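PDB 6CUQ: macrophage migration inhibitory factor-like protein from Entamoeba histolytica, which belongs to the macrophage migration inhibitory factor family and assembles from three copies of a chain in which two helices pack on a beta sheet. Local coordinates for residues Leu16-Glu27 / Leu90-Glu98; Gln80-Cys88 / Gly100-Glu108. One frame throughout, in Å; residues are numbered along the deposited sequence.

Interaction 1: Leu16-Glu27 / Leu90-Glu98. With EDO (1,2-ethanediol), chain D.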
ATOM      1  N   LEU B  16       5.820  -6.754   5.114  1.00 54.26           N
ATOM      2  CA  LEU B  16       6.098  -7.647   6.227  1.00 57.35           C
ATOM      3  C   LEU B  16       7.240  -7.110   7.073  1.00 60.50           C
ATOM      4  O   LEU B  16       8.090  -6.349   6.602  1.00 59.53           O
ATOM      5  CB  LEU B  16       6.402  -9.064   5.738  1.00 56.10           C
ATOM      6  CG  LEU B  16       7.789  -9.424   5.222  1.00 58.08           C
ATOM      7  CD1 LEU B  16       7.800 -10.886   4.810  1.00 57.31           C
ATOM      8  CD2 LEU B  16       8.217  -8.542   4.078  1.00 66.21           C
ATOM      9  N   SER B  17       7.237  -7.500   8.346  1.00 58.11           N
ATOM     10  CA  SER B  17       8.174  -6.958   9.318  1.00 64.11           C
ATOM     11  C   SER B  17       9.113  -8.010   9.899  1.00 68.24           C
ATOM     12  O   SER B  17       9.604  -7.852  11.014  1.00 87.33           O
ATOM     13  CB  SER B  17       7.410  -6.263  10.446  1.00 57.06           C
ATOM     14  OG  SER B  17       6.922  -7.231  11.350  1.00 66.72           O
ATOM     15  N   ALA B  18       9.395  -9.077   9.171  1.00 64.26           N
ATOM     16  CA  ALA B  18      10.358 -10.055   9.651  1.00 60.64           C
ATOM     17  C   ALA B  18      11.773  -9.612   9.309  1.00 64.37           C
ATOM     18  O   ALA B  18      12.002  -8.876   8.349  1.00 75.64           O
ATOM     19  CB  ALA B  18      10.086 -11.435   9.058  1.00 56.32           C
ATOM     20  N   ASP B  19      12.727 -10.076  10.107  1.00 64.33           N
ATOM     21  CA  ASP B  19      14.154  -9.868   9.852  1.00 59.68           C
ATOM     22  C   ASP B  19      14.628 -10.986   8.920  1.00 52.95           C
ATOM     23  O   ASP B  19      14.964 -12.086   9.359  1.00 60.75           O
ATOM     24  CB  ASP B  19      14.906  -9.842  11.187  1.00 49.44           C
ATOM     25  CG  ASP B  19      16.419  -9.824  11.029  1.00 60.15           C
ATOM     26  OD1 ASP B  19      16.927  -9.247  10.045  1.00 69.76           O
ATOM     27  OD2 ASP B  19      17.114 -10.422  11.881  1.00 69.26           O
ATOM     28  N   ILE B  20      14.626 -10.725   7.605  1.00 63.85           N
ATOM     29  CA  ILE B  20      14.963 -11.741   6.605  1.00 56.00           C
ATOM     30  C   ILE B  20      15.955 -11.201   5.574  1.00 54.78           C
ATOM     31  O   ILE B  20      16.064  -9.994   5.347  1.00 62.39           O
ATOM     32  CB  ILE B  20      13.702 -12.265   5.896  1.00 60.67           C
ATOM     33  CG1 ILE B  20      12.827 -11.093   5.478  1.00 55.77           C
ATOM     34  CG2 ILE B  20      12.897 -13.176   6.809  1.00 58.01           C
ATOM     35  CD1 ILE B  20      11.664 -11.501   4.629  1.00 61.45           C
ATOM     36  N   THR B  21      16.668 -12.120   4.918  1.00 53.56           N
ATOM     37  CA  THR B  21      17.603 -11.725   3.869  1.00 53.28           C
ATOM     38  C   THR B  21      16.869 -11.252   2.611  1.00 55.48           C
ATOM     39  O   THR B  21      15.714 -11.606   2.343  1.00 54.26           O
ATOM     40  CB  THR B  21      18.525 -12.878   3.453  1.00 57.24           C
ATOM     41  OG1 THR B  21      17.750 -13.931   2.854  1.00 62.97           O
ATOM     42  CG2 THR B  21      19.365 -13.407   4.610  1.00 56.39           C
ATOM     43  N   GLU B  22      17.600 -10.500   1.790  1.00 49.15           N
ATOM     44  CA  GLU B  22      17.070 -10.094   0.492  1.00 57.40           C
ATOM     45  C   GLU B  22      16.738 -11.308  -0.381  1.00 52.14           C
ATOM     46  O   GLU B  22      15.685 -11.343  -1.030  1.00 52.42           O
ATOM     47  CB  GLU B  22      18.085  -9.185  -0.207  1.00 59.95           C
ATOM     48  CG  GLU B  22      18.379  -7.898   0.558  1.00 56.34           C
ATOM     49  CD  GLU B  22      17.117  -7.104   0.867  1.00 68.40           C
ATOM     50  OE1 GLU B  22      16.435  -6.667  -0.084  1.00 76.60           O
ATOM     51  OE2 GLU B  22      16.807  -6.915   2.064  1.00 78.26           O
ATOM     52  N   GLU B  23      17.579 -12.348  -0.344  1.00 47.79           N
ATOM     53  CA  GLU B  23      17.284 -13.561  -1.112  1.00 53.80           C
ATOM     54  C   GLU B  23      15.937 -14.163  -0.725  1.00 58.66           C
ATOM     55  O   GLU B  23      15.155 -14.553  -1.603  1.00 61.47           O
ATOM     56  CB  GLU B  23      18.402 -14.595  -0.946  1.00 46.69           C
ATOM     57  CG  GLU B  23      18.220 -15.794  -1.855  1.00 77.84           C
ATOM     58  CD  GLU B  23      18.086 -15.398  -3.335  1.00102.90           C
ATOM     59  OE1 GLU B  23      18.880 -14.549  -3.806  1.00109.15           O
ATOM     60  OE2 GLU B  23      17.176 -15.921  -4.021  1.00109.51           O
ATOM     61  N   ILE B  24      15.653 -14.253   0.582  1.00 60.66           N
ATOM     62  CA  ILE B  24      14.374 -14.797   1.042  1.00 53.56           C
ATOM     63  C   ILE B  24      13.220 -13.922   0.556  1.00 52.83           C
ATOM     64  O   ILE B  24      12.147 -14.423   0.195  1.00 55.90           O
ATOM     65  CB  ILE B  24      14.363 -14.937   2.580  1.00 58.22           C
ATOM     66  CG1 ILE B  24      15.169 -16.155   3.043  1.00 55.35           C
ATOM     67  CG2 ILE B  24      12.922 -15.039   3.119  1.00 48.52           C
ATOM     68  CD1 ILE B  24      14.606 -17.474   2.607  1.00 63.77           C
ATOM     69  N   LYS B  25      13.414 -12.601   0.549  1.00 47.51           N
ATOM     70  CA  LYS B  25      12.405 -11.709  -0.020  1.00 53.01           C
ATOM     71  C   LYS B  25      12.166 -12.008  -1.500  1.00 58.52           C
ATOM     72  O   LYS B  25      11.018 -11.996  -1.966  1.00 61.04           O
ATOM     73  CB  LYS B  25      12.833 -10.261   0.161  1.00 53.58           C
ATOM     74  CG  LYS B  25      12.656  -9.764   1.544  1.00 50.16           C
ATOM     75  CD  LYS B  25      13.308  -8.402   1.739  1.00 57.07           C
ATOM     76  CE  LYS B  25      13.734  -8.198   3.216  1.00 56.34           C
ATOM     77  NZ  LYS B  25      14.183  -6.806   3.513  1.00 55.23           N
ATOM     78  N   LYS B  26      13.236 -12.265  -2.259  1.00 51.95           N
ATOM     79  CA  LYS B  26      13.047 -12.657  -3.646  1.00 56.48           C
ATOM     80  C   LYS B  26      12.261 -13.957  -3.729  1.00 57.83           C
ATOM     81  O   LYS B  26      11.349 -14.090  -4.554  1.00 59.39           O
ATOM     82  CB  LYS B  26      14.394 -12.789  -4.372  1.00 48.39           C
ATOM     83  CG  LYS B  26      15.205 -11.505  -4.453  1.00 50.86           C
ATOM     84  CD  LYS B  26      16.429 -11.732  -5.338  1.00 67.92           C
ATOM     85  CE  LYS B  26      17.492 -10.645  -5.206  1.00 75.85           C
ATOM     86  NZ  LYS B  26      18.453 -10.975  -4.093  1.00 80.95           N
ATOM     87  N   GLU B  27      12.575 -14.918  -2.857  1.00 53.57           N
ATOM     88  CA  GLU B  27      11.859 -16.186  -2.896  1.00 57.54           C
ATOM     89  C   GLU B  27      10.384 -15.981  -2.581  1.00 64.48           C
ATOM     90  O   GLU B  27       9.513 -16.626  -3.182  1.00 67.78           O
ATOM     91  CB  GLU B  27      12.492 -17.167  -1.920  1.00 66.92           C
ATOM     92  CG  GLU B  27      13.822 -17.754  -2.379  1.00 72.65           C
ATOM     93  CD  GLU B  27      14.496 -18.541  -1.259  1.00 76.72           C
ATOM     94  OE1 GLU B  27      13.791 -18.949  -0.314  1.00 69.36           O
ATOM     95  OE2 GLU B  27      15.725 -18.748  -1.319  1.00 78.17           O
ATOM     96  N   LEU B  90       3.224 -19.683   3.175  1.00 68.36           N
ATOM     97  CA  LEU B  90       4.455 -19.162   2.590  1.00 70.26           C
ATOM     98  C   LEU B  90       5.234 -18.287   3.578  1.00 73.46           C
ATOM     99  O   LEU B  90       6.440 -18.484   3.771  1.00 67.18           O
ATOM    100  CB  LEU B  90       4.140 -18.392   1.303  1.00 58.12           C
ATOM    101  CG  LEU B  90       5.384 -17.681   0.772  1.00 55.94           C
ATOM    102  CD1 LEU B  90       6.412 -18.745   0.471  1.00 51.24           C
ATOM    103  CD2 LEU B  90       5.124 -16.769  -0.444  1.00 54.30           C
ATOM    104  N   LEU B  91       4.575 -17.282   4.176  1.00 75.21           N
ATOM    105  CA  LEU B  91       5.286 -16.389   5.099  1.00 70.76           C
ATOM    106  C   LEU B  91       5.717 -17.117   6.361  1.00 71.98           C
ATOM    107  O   LEU B  91       6.725 -16.750   6.974  1.00 75.15           O
ATOM    108  CB  LEU B  91       4.436 -15.169   5.460  1.00 61.58           C
ATOM    109  CG  LEU B  91       4.198 -14.222   4.283  1.00 59.62           C
ATOM    110  CD1 LEU B  91       3.729 -12.869   4.754  1.00 58.39           C
ATOM    111  CD2 LEU B  91       5.429 -14.099   3.402  1.00 57.50           C
ATOM    112  N   GLU B  92       4.968 -18.132   6.771  1.00 73.53           N
ATOM    113  CA  GLU B  92       5.428 -18.962   7.874  1.00 77.47           C
ATOM    114  C   GLU B  92       6.686 -19.740   7.491  1.00 73.91           C
ATOM    115  O   GLU B  92       7.650 -19.801   8.268  1.00 72.55           O
ATOM    116  CB  GLU B  92       4.305 -19.902   8.313  1.00 78.84           C
ATOM    117  CG  GLU B  92       4.558 -20.588   9.637  1.00 98.75           C
ATOM    118  CD  GLU B  92       5.569 -21.712   9.527  1.00112.01           C
ATOM    119  OE1 GLU B  92       5.523 -22.460   8.521  1.00113.36           O
ATOM    120  OE2 GLU B  92       6.415 -21.833  10.441  1.00113.84           O
ATOM    121  N   GLN B  93       6.702 -20.338   6.298  1.00 66.36           N
ATOM    122  CA  GLN B  93       7.829 -21.193   5.935  1.00 74.72           C
ATOM    123  C   GLN B  93       9.097 -20.369   5.732  1.00 70.70           C
ATOM    124  O   GLN B  93      10.184 -20.790   6.145  1.00 70.89           O
ATOM    125  CB  GLN B  93       7.523 -21.992   4.666  1.00 73.52           C
ATOM    126  CG  GLN B  93       8.782 -22.586   4.039  1.00 86.06           C
ATOM    127  CD  GLN B  93       8.670 -22.785   2.535  1.00101.94           C
ATOM    128  OE1 GLN B  93       7.598 -23.088   2.009  1.00104.67           O
ATOM    129  NE2 GLN B  93       9.789 -22.606   1.833  1.00102.66           N
ATOM    130  N   LYS B  94       8.977 -19.193   5.104  1.00 61.75           N
ATOM    131  CA  LYS B  94      10.146 -18.397   4.738  1.00 66.08           C
ATOM    132  C   LYS B  94      10.534 -17.354   5.783  1.00 64.83           C
ATOM    133  O   LYS B  94      11.716 -17.011   5.882  1.00 67.61           O
ATOM    134  CB  LYS B  94       9.905 -17.672   3.407  1.00 61.82           C
ATOM    135  CG  LYS B  94       9.529 -18.551   2.215  1.00 60.79           C
ATOM    136  CD  LYS B  94      10.714 -19.309   1.620  1.00 69.33           C
ATOM    137  CE  LYS B  94      10.505 -19.592   0.107  1.00 64.99           C
ATOM    138  NZ  LYS B  94      11.444 -20.620  -0.392  1.00 68.50           N
ATOM    139  N   ALA B  95       9.589 -16.846   6.580  1.00 62.92           N
ATOM    140  CA  ALA B  95       9.887 -15.748   7.495  1.00 57.37           C
ATOM    141  C   ALA B  95       9.470 -16.011   8.938  1.00 63.85           C
ATOM    142  O   ALA B  95       9.642 -15.127   9.783  1.00 67.91           O
ATOM    143  CB  ALA B  95       9.232 -14.446   7.006  1.00 49.30           C
ATOM    144  N   GLY B  96       8.890 -17.172   9.230  1.00 68.87           N
ATOM    145  CA  GLY B  96       8.500 -17.517  10.579  1.00 65.64           C
ATOM    146  C   GLY B  96       7.376 -16.690  11.151  1.00 71.75           C
ATOM    147  O   GLY B  96       7.238 -16.611  12.378  1.00 62.18           O
ATOM    148  N   ILE B  97       6.552 -16.086  10.297  1.00 67.41           N
ATOM    149  CA  ILE B  97       5.446 -15.251  10.739  1.00 56.66           C
ATOM    150  C   ILE B  97       4.240 -16.142  11.006  1.00 71.16           C
ATOM    151  O   ILE B  97       3.895 -17.010  10.189  1.00 68.11           O
ATOM    152  CB  ILE B  97       5.135 -14.162   9.697  1.00 59.71           C
ATOM    153  CG1 ILE B  97       6.405 -13.354   9.383  1.00 58.31           C
ATOM    154  CG2 ILE B  97       4.027 -13.265  10.180  1.00 57.00           C
ATOM    155  CD1 ILE B  97       6.211 -12.260   8.347  1.00 51.09           C
ATOM    156  N   GLU B  98       3.623 -15.955  12.169  1.00 71.78           N
ATOM    157  CA  GLU B  98       2.480 -16.769  12.542  1.00 69.78           C
ATOM    158  C   GLU B  98       1.247 -16.381  11.736  1.00 71.74           C
ATOM    159  O   GLU B  98       1.121 -15.252  11.251  1.00 73.52           O
ATOM    160  CB  GLU B  98       2.201 -16.654  14.039  1.00 72.15           C
ATOM    161  CG  GLU B  98       3.248 -17.357  14.903  1.00 86.76           C
ATOM    162  CD  GLU B  98       3.046 -17.122  16.396  1.00100.73           C
ATOM    163  OE1 GLU B  98       2.156 -16.324  16.764  1.00106.64           O
ATOM    164  OE2 GLU B  98       3.755 -17.763  17.204  1.00104.18           O
TER
HETATM  165  C1  EDO D 200      19.057  -6.363   4.884  0.50 92.75           C
HETATM  166  O1  EDO D 200      18.467  -7.603   4.449  0.50 91.91           O
HETATM  167  C2  EDO D 200      18.791  -6.172   6.376  0.50 93.03           C
HETATM  168  O2  EDO D 200      19.323  -7.293   7.105  0.50 91.72           O

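Interaction 2: Gln80-Cys88 / Gly100-Glu108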
ATOM      1  N   GLN B  80     -10.590 -16.396  -2.171  1.00103.14           N
ATOM      2  CA  GLN B  80      -9.914 -15.722  -1.059  1.00 99.10           C
ATOM      3  C   GLN B  80      -9.416 -16.699  -0.000  1.00 97.27           C
ATOM      4  O   GLN B  80      -8.343 -16.495   0.583  1.00 90.95           O
ATOM      5  CB  GLN B  80     -10.824 -14.676  -0.412  1.00 93.86           C
ATOM      6  CG  GLN B  80     -11.409 -13.677  -1.385  1.00 90.65           C
ATOM      7  CD  GLN B  80     -12.809 -14.047  -1.800  1.00 94.03           C
ATOM      8  OE1 GLN B  80     -13.081 -15.196  -2.139  1.00101.44           O
ATOM      9  NE2 GLN B  80     -13.704 -13.067  -1.799  1.00 88.93           N
ATOM     10  N   GLU B  81     -10.202 -17.724   0.321  1.00 97.77           N
ATOM     11  CA  GLU B  81      -9.760 -18.658   1.351  1.00 96.94           C
ATOM     12  C   GLU B  81      -8.482 -19.380   0.931  1.00 93.14           C
ATOM     13  O   GLU B  81      -7.506 -19.440   1.695  1.00 93.41           O
ATOM     14  CB  GLU B  81     -10.858 -19.651   1.687  1.00107.65           C
ATOM     15  CG  GLU B  81     -10.399 -20.601   2.758  1.00116.92           C
ATOM     16  CD  GLU B  81     -11.516 -21.042   3.669  1.00129.38           C
ATOM     17  OE1 GLU B  81     -12.692 -20.875   3.283  1.00134.97           O
ATOM     18  OE2 GLU B  81     -11.206 -21.505   4.788  1.00133.88           O
ATOM     19  N   GLY B  82      -8.469 -19.940  -0.280  1.00 89.04           N
ATOM     20  CA  GLY B  82      -7.276 -20.622  -0.747  1.00 85.50           C
ATOM     21  C   GLY B  82      -6.070 -19.705  -0.791  1.00 85.42           C
ATOM     22  O   GLY B  82      -4.949 -20.115  -0.476  1.00 87.25           O
ATOM     23  N   LEU B  83      -6.283 -18.450  -1.173  1.00 85.26           N
ATOM     24  CA  LEU B  83      -5.177 -17.501  -1.183  1.00 78.04           C
ATOM     25  C   LEU B  83      -4.679 -17.213   0.228  1.00 77.65           C
ATOM     26  O   LEU B  83      -3.465 -17.124   0.453  1.00 74.83           O
ATOM     27  CB  LEU B  83      -5.596 -16.221  -1.889  1.00 78.53           C
ATOM     28  CG  LEU B  83      -5.623 -16.299  -3.412  1.00 68.19           C
ATOM     29  CD1 LEU B  83      -6.333 -15.086  -3.942  1.00 69.48           C
ATOM     30  CD2 LEU B  83      -4.198 -16.326  -3.939  1.00 61.96           C
ATOM     31  N   SER B  84      -5.591 -17.067   1.195  1.00 81.90           N
ATOM     32  CA  SER B  84      -5.156 -16.820   2.567  1.00 86.91           C
ATOM     33  C   SER B  84      -4.322 -17.982   3.092  1.00 83.79           C
ATOM     34  O   SER B  84      -3.293 -17.771   3.748  1.00 78.83           O
ATOM     35  CB  SER B  84      -6.361 -16.567   3.469  1.00 98.03           C
ATOM     36  OG  SER B  84      -7.207 -15.587   2.901  1.00106.49           O
ATOM     37  N   ASP B  85      -4.740 -19.216   2.797  1.00 83.50           N
ATOM     38  CA  ASP B  85      -4.005 -20.377   3.289  1.00 88.16           C
ATOM     39  C   ASP B  85      -2.606 -20.466   2.675  1.00 89.23           C
ATOM     40  O   ASP B  85      -1.626 -20.719   3.389  1.00 85.93           O
ATOM     41  CB  ASP B  85      -4.810 -21.650   3.012  1.00 90.99           C
ATOM     42  CG  ASP B  85      -4.088 -22.902   3.464  1.00101.75           C
ATOM     43  OD1 ASP B  85      -3.817 -23.789   2.624  1.00106.51           O
ATOM     44  OD2 ASP B  85      -3.758 -22.985   4.662  1.00110.14           O
ATOM     45  N   ARG B  86      -2.480 -20.220   1.368  1.00 84.72           N
ATOM     46  CA  ARG B  86      -1.181 -20.379   0.716  1.00 77.37           C
ATOM     47  C   ARG B  86      -0.203 -19.278   1.123  1.00 76.41           C
ATOM     48  O   ARG B  86       0.990 -19.544   1.311  1.00 74.33           O
ATOM     49  CB  ARG B  86      -1.360 -20.453  -0.800  1.00 81.90           C
ATOM     50  CG  ARG B  86      -2.116 -21.705  -1.205  1.00 83.72           C
ATOM     51  CD  ARG B  86      -1.777 -22.183  -2.586  1.00 89.32           C
ATOM     52  NE  ARG B  86      -0.407 -22.669  -2.687  1.00 97.47           N
ATOM     53  CZ  ARG B  86       0.220 -22.858  -3.843  1.00 95.02           C
ATOM     54  NH1 ARG B  86      -0.410 -22.594  -4.977  1.00 84.27           N
ATOM     55  NH2 ARG B  86       1.472 -23.294  -3.865  1.00101.47           N
ATOM     56  N   TYR B  87      -0.669 -18.031   1.219  1.00 74.43           N
ATOM     57  CA  TYR B  87       0.216 -16.947   1.648  1.00 65.35           C
ATOM     58  C   TYR B  87       0.648 -17.112   3.103  1.00 65.75           C
ATOM     59  O   TYR B  87       1.790 -16.788   3.455  1.00 57.92           O
ATOM     60  CB  TYR B  87      -0.464 -15.594   1.457  1.00 61.12           C
ATOM     61  CG  TYR B  87      -0.325 -15.053   0.060  1.00 64.98           C
ATOM     62  CD1 TYR B  87       0.908 -14.628  -0.403  1.00 58.44           C
ATOM     63  CD2 TYR B  87      -1.423 -14.959  -0.791  1.00 66.92           C
ATOM     64  CE1 TYR B  87       1.054 -14.123  -1.673  1.00 62.90           C
ATOM     65  CE2 TYR B  87      -1.291 -14.456  -2.068  1.00 66.07           C
ATOM     66  CZ  TYR B  87      -0.046 -14.044  -2.504  1.00 71.23           C
ATOM     67  OH  TYR B  87       0.118 -13.540  -3.765  1.00 69.21           O
ATOM     68  N   CYS B  88      -0.266 -17.551   3.972  1.00 63.14           N
ATOM     69  CA  CYS B  88       0.109 -17.749   5.369  1.00 74.71           C
ATOM     70  C   CYS B  88       1.107 -18.891   5.505  1.00 80.84           C
ATOM     71  O   CYS B  88       2.052 -18.807   6.301  1.00 80.14           O
ATOM     72  CB  CYS B  88      -1.138 -17.993   6.225  1.00 78.08           C
ATOM     73  SG  CYS B  88      -2.129 -16.494   6.493  1.00 75.69           S
ATOM     74  N   GLY B 100      -1.701 -16.028  12.875  1.00 79.21           N
ATOM     75  CA  GLY B 100      -2.412 -15.020  13.636  1.00 67.97           C
ATOM     76  C   GLY B 100      -1.807 -13.630  13.599  1.00 71.85           C
ATOM     77  O   GLY B 100      -2.352 -12.725  14.240  1.00 87.26           O
ATOM     78  N   ASN B 101      -0.698 -13.427  12.889  1.00 65.14           N
ATOM     79  CA  ASN B 101      -0.078 -12.114  12.760  1.00 60.83           C
ATOM     80  C   ASN B 101       0.015 -11.678  11.298  1.00 68.98           C
ATOM     81  O   ASN B 101       0.889 -10.893  10.926  1.00 75.20           O
ATOM     82  CB  ASN B 101       1.302 -12.110  13.417  1.00 60.20           C
ATOM     83  CG  ASN B 101       1.236 -12.353  14.901  1.00 76.22           C
ATOM     84  OD1 ASN B 101       0.256 -11.993  15.559  1.00 82.20           O
ATOM     85  ND2 ASN B 101       2.277 -12.965  15.445  1.00 81.21           N
ATOM     86  N   ILE B 102      -0.879 -12.187  10.453  1.00 65.07           N
ATOM     87  CA  ILE B 102      -0.946 -11.820   9.044  1.00 68.30           C
ATOM     88  C   ILE B 102      -2.373 -11.411   8.712  1.00 74.92           C
ATOM     89  O   ILE B 102      -3.311 -12.179   8.949  1.00 74.23           O
ATOM     90  CB  ILE B 102      -0.503 -12.978   8.129  1.00 68.08           C
ATOM     91  CG1 ILE B 102       0.930 -13.396   8.450  1.00 64.21           C
ATOM     92  CG2 ILE B 102      -0.716 -12.608   6.662  1.00 59.54           C
ATOM     93  CD1 ILE B 102       1.385 -14.633   7.741  1.00 71.34           C
ATOM     94  N   TYR B 103      -2.538 -10.212   8.159  1.00 71.60           N
ATOM     95  CA  TYR B 103      -3.812  -9.787   7.599  1.00 67.15           C
ATOM     96  C   TYR B 103      -3.705  -9.714   6.079  1.00 72.16           C
ATOM     97  O   TYR B 103      -2.649  -9.389   5.523  1.00 73.61           O
ATOM     98  CB  TYR B 103      -4.243  -8.423   8.136  1.00 61.62           C
ATOM     99  CG  TYR B 103      -4.951  -8.448   9.463  1.00 76.72           C
ATOM    100  CD1 TYR B 103      -5.528  -9.607   9.947  1.00 81.01           C
ATOM    101  CD2 TYR B 103      -5.043  -7.297  10.231  1.00 76.11           C
ATOM    102  CE1 TYR B 103      -6.178  -9.616  11.165  1.00 86.21           C
ATOM    103  CE2 TYR B 103      -5.675  -7.298  11.442  1.00 82.18           C
ATOM    104  CZ  TYR B 103      -6.247  -8.455  11.914  1.00 89.89           C
ATOM    105  OH  TYR B 103      -6.889  -8.427  13.140  1.00 82.03           O
ATOM    106  N   LEU B 104      -4.805 -10.026   5.411  1.00 74.10           N
ATOM    107  CA  LEU B 104      -4.883  -9.920   3.964  1.00 73.62           C
ATOM    108  C   LEU B 104      -6.117  -9.125   3.567  1.00 83.13           C
ATOM    109  O   LEU B 104      -7.127  -9.103   4.286  1.00 90.38           O
ATOM    110  CB  LEU B 104      -4.931 -11.291   3.310  1.00 70.03           C
ATOM    111  CG  LEU B 104      -3.731 -12.204   3.520  1.00 68.01           C
ATOM    112  CD1 LEU B 104      -3.967 -13.137   4.712  1.00 62.03           C
ATOM    113  CD2 LEU B 104      -3.468 -12.997   2.236  1.00 66.85           C
ATOM    114  N   ASN B 105      -6.018  -8.482   2.406  1.00 70.68           N
ATOM    115  CA  ASN B 105      -7.108  -7.733   1.795  1.00 71.66           C
ATOM    116  C   ASN B 105      -7.240  -8.139   0.334  1.00 72.54           C
ATOM    117  O   ASN B 105      -6.237  -8.347  -0.360  1.00 74.72           O
ATOM    118  CB  ASN B 105      -6.870  -6.224   1.904  1.00 75.89           C
ATOM    119  CG  ASN B 105      -7.507  -5.623   3.148  1.00 86.97           C
ATOM    120  OD1 ASN B 105      -7.629  -4.402   3.270  1.00 88.39           O
ATOM    121  ND2 ASN B 105      -7.926  -6.485   4.075  1.00 82.38           N
ATOM    122  N   PHE B 106      -8.479  -8.241  -0.130  1.00 76.69           N
ATOM    123  CA  PHE B 106      -8.782  -8.625  -1.499  1.00 82.15           C
ATOM    124  C   PHE B 106      -9.652  -7.555  -2.131  1.00 84.98           C
ATOM    125  O   PHE B 106     -10.672  -7.155  -1.559  1.00 89.19           O
ATOM    126  CB  PHE B 106      -9.473  -9.986  -1.547  1.00 85.73           C
ATOM    127  CG  PHE B 106      -8.702 -11.059  -0.856  1.00 87.91           C
ATOM    128  CD1 PHE B 106      -7.708 -11.752  -1.527  1.00 82.53           C
ATOM    129  CD2 PHE B 106      -8.934 -11.346   0.478  1.00 89.18           C
ATOM    130  CE1 PHE B 106      -6.981 -12.735  -0.888  1.00 78.96           C
ATOM    131  CE2 PHE B 106      -8.208 -12.321   1.125  1.00 85.85           C
ATOM    132  CZ  PHE B 106      -7.226 -13.018   0.439  1.00 84.93           C
ATOM    133  N   THR B 107      -9.253  -7.105  -3.316  1.00 82.89           N
ATOM    134  CA  THR B 107      -9.894  -5.968  -3.960  1.00 83.56           C
ATOM    135  C   THR B 107      -9.960  -6.235  -5.456  1.00 86.74           C
ATOM    136  O   THR B 107      -8.926  -6.423  -6.108  1.00 88.21           O
ATOM    137  CB  THR B 107      -9.122  -4.677  -3.664  1.00 84.79           C
ATOM    138  OG1 THR B 107      -8.938  -4.544  -2.245  1.00 93.61           O
ATOM    139  CG2 THR B 107      -9.891  -3.475  -4.170  1.00 79.38           C
ATOM    140  N   GLU B 108     -11.170  -6.266  -5.994  1.00 83.33           N
ATOM    141  CA  GLU B 108     -11.374  -6.398  -7.430  1.00 82.88           C
ATOM    142  C   GLU B 108     -11.533  -5.016  -8.053  1.00 86.00           C
ATOM    143  O   GLU B 108     -12.370  -4.220  -7.609  1.00 91.77           O
ATOM    144  CB  GLU B 108     -12.602  -7.261  -7.725  1.00 86.08           C
ATOM    145  CG  GLU B 108     -12.469  -8.721  -7.298  1.00 88.22           C
ATOM    146  CD  GLU B 108     -13.626  -9.589  -7.786  1.00100.57           C
ATOM    147  OE1 GLU B 108     -14.646  -9.027  -8.239  1.00107.57           O
ATOM    148  OE2 GLU B 108     -13.516 -10.833  -7.715  1.00105.80           O
TER

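Interaction 1: Leu16-Glu27 / Leu90-Glu98
K94 and E27 meet at one end of the contact, where the lysine chain runs at about a right angle across the glutamate. K94 NZ donates to E27 OE1 at 2.9 Å, a salt bridge whose ammonium stands above the carboxylate plane, 40° out of it. The two chains also touch through carbon: K94 CE lies 3.7 Å from E27 CB. A bend at chi2 (-76°) swings the lysine chain toward E27, whereas the glutamate continues extended beyond CG.

One turn back on helix 22-40, I24 presents its CG2 branch to the last turn of helix 80-95, with CG2 3.6 Å from K94 O. I20 follows from the loop, placing CG2 3.9 Å from A95 CB. A95 CB also meets A18 CB, at 3.7 Å; these two small side chains let the backbones approach to 6.1 Å between CA atoms. Beyond G96, whose positive phi (67°) takes the chain out of the helix, I97 crosses L16 at about a right angle, and I97 CD1 comes within 4.1 Å of L16 CD1. The same L16 methyl also touches L91 CD2 and, more loosely, A95 CB.

The contact joins the turn between strand 11-16 and helix 22-40 to the end of helix 80-95. T21 caps the incoming helix, its OG1 accepting from I24 N at 3.1 Å, which fixes the turn that carries I24. K25 pairs with E22, whose OE2 also accepts from O1 of the 1,2-ethanediol. Chemically the contact is graded: a buried leucine, alanine and isoleucine cluster needs no polar partner, while the one ion pair that crosses between the segments lies between partly exposed residues, where solvent would probably moderate its strength.

Interaction 2: Gln80-Cys88 / Gly100-Glu108
F106 and Q80 make the close-packed end of this contact. The glutamine's CB sits over the centre of the ring, 3.9 Å from the F106 centroid and 13° off the ring normal, a CH-pi contact. The ring tip points into the helix: F106 CZ is 3.6 Å from S84 OG, which lies at the ring edge near its plane. That hydroxyl is held by its own helix, since S84 OG donates to Q80 O at 2.7 Å; S84 N bonds the same oxygen from the opposite face of the carbonyl plane. L83 CB adds a contact to F106 CE1 at 3.9 Å.

Toward I102 the spacing relaxes. L104 CD2 approaches Y87 CB at 4.0 Å, and C88 SG lies 4.1 Å from I102 CG2. All the touching residues are buried; on the far side of the helix E81 is exposed and points its CB away from the strand, while D85 there bonds H118 of the third subunit.

Segment 80-88 runs obliquely antiparallel to strand 102-108 (145°, axes 9.8 Å apart at closest approach); its helix is the crossover connection between the parallel strands 66-72 and 102-108 in a beta-alpha-beta unit. Y87 reaches across the sheet to strands 66-72 and 11-16, its hydroxyl bonded to S32 of helix 22-40. Q80 NE2 bonds N113 of the third subunit. A strand of that same subunit pairs antiparallel with Y103, L104 and N105, extending the sheet across the interface.

Both contacts use helix 80-95, but at different ends and against different partners. Interaction 2 sets its first turns on strand 102-108 in a wholly buried, helix-on-sheet interface without salt bridges; interaction 1 sets its last turns against the loop and first turns of helix 22-40, farther from the chain centre and only partly buried, so a charged pair can join the apolar cluster. Their centres are 16 Å apart, yet they are continuous: I97 CG2 packs on I102 CG1 at 3.5 Å, and L91 CB on I102 CD1 at 3.8 Å. I102 thus joins the hydrophobic layer of one contact to that of the other.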